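Long-range contact in acyl-coenzyme A oxidase 1 (Yarrowia lipolytica, PDB 5Y9D), which uses FAD to oxidise saturated acyl-CoAs to (2E)-enoyl-CoAs, passing the electrons to O2 to give hydrogen peroxide in peroxisomal fatty acid beta-oxidation: residues L74-D79 with S650-N655. Numbering follows the deposited sequence.
Sequences LSVTAD and SDFFIN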
loop_
_atom_site.group_PDB
_atom_site.type_symbol
_atom_site.label_atom_id
_atom_site.label_comp_id
_atom_site.label_asym_id
_atom_site.label_seq_id
_atom_site.Cartn_x
_atom_site.Cartn_y
_atom_site.Cartn_z
ATOM N N LEU A 74 8.641 -27.077 2.937
ATOM C CA LEU A 74 8.455 -25.643 3.267
ATOM C C LEU A 74 9.152 -24.648 2.340
ATOM O O LEU A 74 9.231 -23.456 2.642
ATOM C CB LEU A 74 8.981 -25.360 4.674
ATOM C CG LEU A 74 8.349 -26.128 5.835
ATOM C CD1 LEU A 74 8.641 -25.451 7.169
ATOM C CD2 LEU A 74 6.847 -26.250 5.632
ATOM N N SER A 75 9.690 -25.119 1.228
ATOM C CA SER A 75 10.583 -24.279 0.423
ATOM C C SER A 75 9.735 -23.263 -0.326
ATOM O O SER A 75 8.705 -23.605 -0.882
ATOM C CB SER A 75 11.373 -25.140 -0.559
ATOM O OG SER A 75 11.807 -24.365 -1.652
ATOM N N VAL A 76 10.187 -22.024 -0.371
ATOM C CA VAL A 76 9.398 -20.939 -0.973
ATOM C C VAL A 76 9.916 -20.447 -2.335
ATOM O O VAL A 76 9.322 -19.564 -2.943
ATOM C CB VAL A 76 9.205 -19.792 0.045
ATOM C CG1 VAL A 76 8.461 -20.340 1.251
ATOM C CG2 VAL A 76 10.533 -19.176 0.500
ATOM N N THR A 77 10.976 -21.072 -2.826
ATOM C CA THR A 77 11.526 -20.830 -4.155
ATOM C C THR A 77 10.519 -20.534 -5.240
ATOM O O THR A 77 10.666 -19.583 -5.942
ATOM C CB THR A 77 12.291 -22.082 -4.684
ATOM O OG1 THR A 77 12.894 -22.804 -3.601
ATOM C CG2 THR A 77 13.330 -21.688 -5.678
ATOM N N ALA A 78 9.530 -21.402 -5.426
ATOM C CA ALA A 78 8.570 -21.267 -6.539
ATOM C C ALA A 78 7.261 -20.535 -6.147
ATOM O O ALA A 78 6.392 -20.366 -6.971
ATOM C CB ALA A 78 8.279 -22.639 -7.164
ATOM N N ASP A 79 7.149 -20.066 -4.912
ATOM C CA ASP A 79 5.887 -19.517 -4.407
ATOM C C ASP A 79 5.354 -18.280 -5.086
ATOM O O ASP A 79 4.153 -18.006 -5.033
ATOM C CB ASP A 79 6.046 -19.138 -2.944
ATOM C CG ASP A 79 6.003 -20.317 -2.030
ATOM O OD1 ASP A 79 5.884 -21.458 -2.505
ATOM O OD2 ASP A 79 6.088 -20.099 -0.813
ATOM N N SER A 650 19.121 -15.566 6.872
ATOM C CA SER A 650 19.758 -16.274 5.771
ATOM C C SER A 650 19.061 -15.870 4.479
ATOM O O SER A 650 18.067 -15.152 4.518
ATOM C CB SER A 650 19.639 -17.763 5.978
ATOM O OG SER A 650 18.334 -18.228 5.658
ATOM N N ASP A 651 19.572 -16.326 3.342
ATOM C CA ASP A 651 18.988 -15.954 2.046
ATOM C C ASP A 651 17.618 -16.589 1.834
ATOM O O ASP A 651 16.781 -16.062 1.077
ATOM C CB ASP A 651 19.921 -16.269 0.874
ATOM C CG ASP A 651 21.068 -15.244 0.736
ATOM O OD1 ASP A 651 21.027 -14.146 1.331
ATOM O OD2 ASP A 651 22.024 -15.535 0.009
ATOM N N PHE A 652 17.356 -17.677 2.525
ATOM C CA PHE A 652 16.065 -18.280 2.451
ATOM C C PHE A 652 14.984 -17.283 2.946
ATOM O O PHE A 652 13.936 -17.139 2.315
ATOM C CB PHE A 652 16.055 -19.572 3.299
ATOM C CG PHE A 652 14.719 -20.257 3.348
ATOM C CD1 PHE A 652 13.730 -19.811 4.212
ATOM C CD2 PHE A 652 14.444 -21.337 2.517
ATOM C CE1 PHE A 652 12.499 -20.438 4.258
ATOM C CE2 PHE A 652 13.216 -21.963 2.563
ATOM C CZ PHE A 652 12.243 -21.531 3.442
ATOM N N PHE A 653 15.218 -16.647 4.103
ATOM C CA PHE A 653 14.225 -15.701 4.655
ATOM C C PHE A 653 14.239 -14.363 3.933
ATOM O O PHE A 653 13.252 -13.638 3.968
ATOM C CB PHE A 653 14.358 -15.515 6.163
ATOM C CG PHE A 653 14.084 -16.768 6.940
ATOM C CD1 PHE A 653 12.804 -17.088 7.329
ATOM C CD2 PHE A 653 15.111 -17.639 7.255
ATOM C CE1 PHE A 653 12.536 -18.248 8.026
ATOM C CE2 PHE A 653 14.860 -18.803 7.959
ATOM C CZ PHE A 653 13.568 -19.116 8.337
ATOM N N ILE A 654 15.331 -14.046 3.248
ATOM C CA ILE A 654 15.308 -12.916 2.338
ATOM C C ILE A 654 14.281 -13.200 1.260
ATOM O O ILE A 654 13.328 -12.436 1.067
ATOM C CB ILE A 654 16.702 -12.658 1.731
ATOM C CG1 ILE A 654 17.654 -12.121 2.813
ATOM C CG2 ILE A 654 16.638 -11.659 0.590
ATOM C CD1 ILE A 654 17.142 -10.898 3.555
ATOM N N ASN A 655 14.481 -14.335 0.602
ATOM C CA ASN A 655 13.700 -14.789 -0.523
ATOM C C ASN A 655 13.597 -13.722 -1.632
ATOM O O ASN A 655 12.528 -13.484 -2.212
ATOM C CB ASN A 655 12.339 -15.269 -0.040
ATOM C CG ASN A 655 11.674 -16.165 -1.041
ATOM O OD1 ASN A 655 10.452 -16.318 -1.061
ATOM N ND2 ASN A 655 12.476 -16.748 -1.906
#
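L74 meets F652 through its backbone: its carbonyl O lies at the ring's edge, in the ring plane, 3.7 Å from F652 CZ. That is where aromatic C-H groups carry their partial positive charge, so the approach is probably mildly favourable. S75 continues along the same rim, its CA 4.1 Å from F652 CE2, while its OG accepts a hydrogen bond from T77 OG1. With V76 the chain passes from edge to face. A chi1 of -61° turns V76 CG1 anti to the carbonyl carbon and leaves CG2 between the backbone N and that carbon; CG2 sits 4.1 Å above the F652 ring plane, offset toward the rim. The same methyl lies 3.3 Å from N655 OD1, so it is held between the phenyl ring and the carboxamide. F652 and N655 both extend CG anti to the backbone N, at 177° and -160°, and thus reach across from the short helix 651-654 and its end. A type I turn from V76 to D79 follows, and D79 forms a salt bridge with R94 of helix 84-98. The contact joins the loop between helices 55-70 and 84-98 to the C-terminal region by dispersion and weak polar approaches, without direct hydrogen bonding.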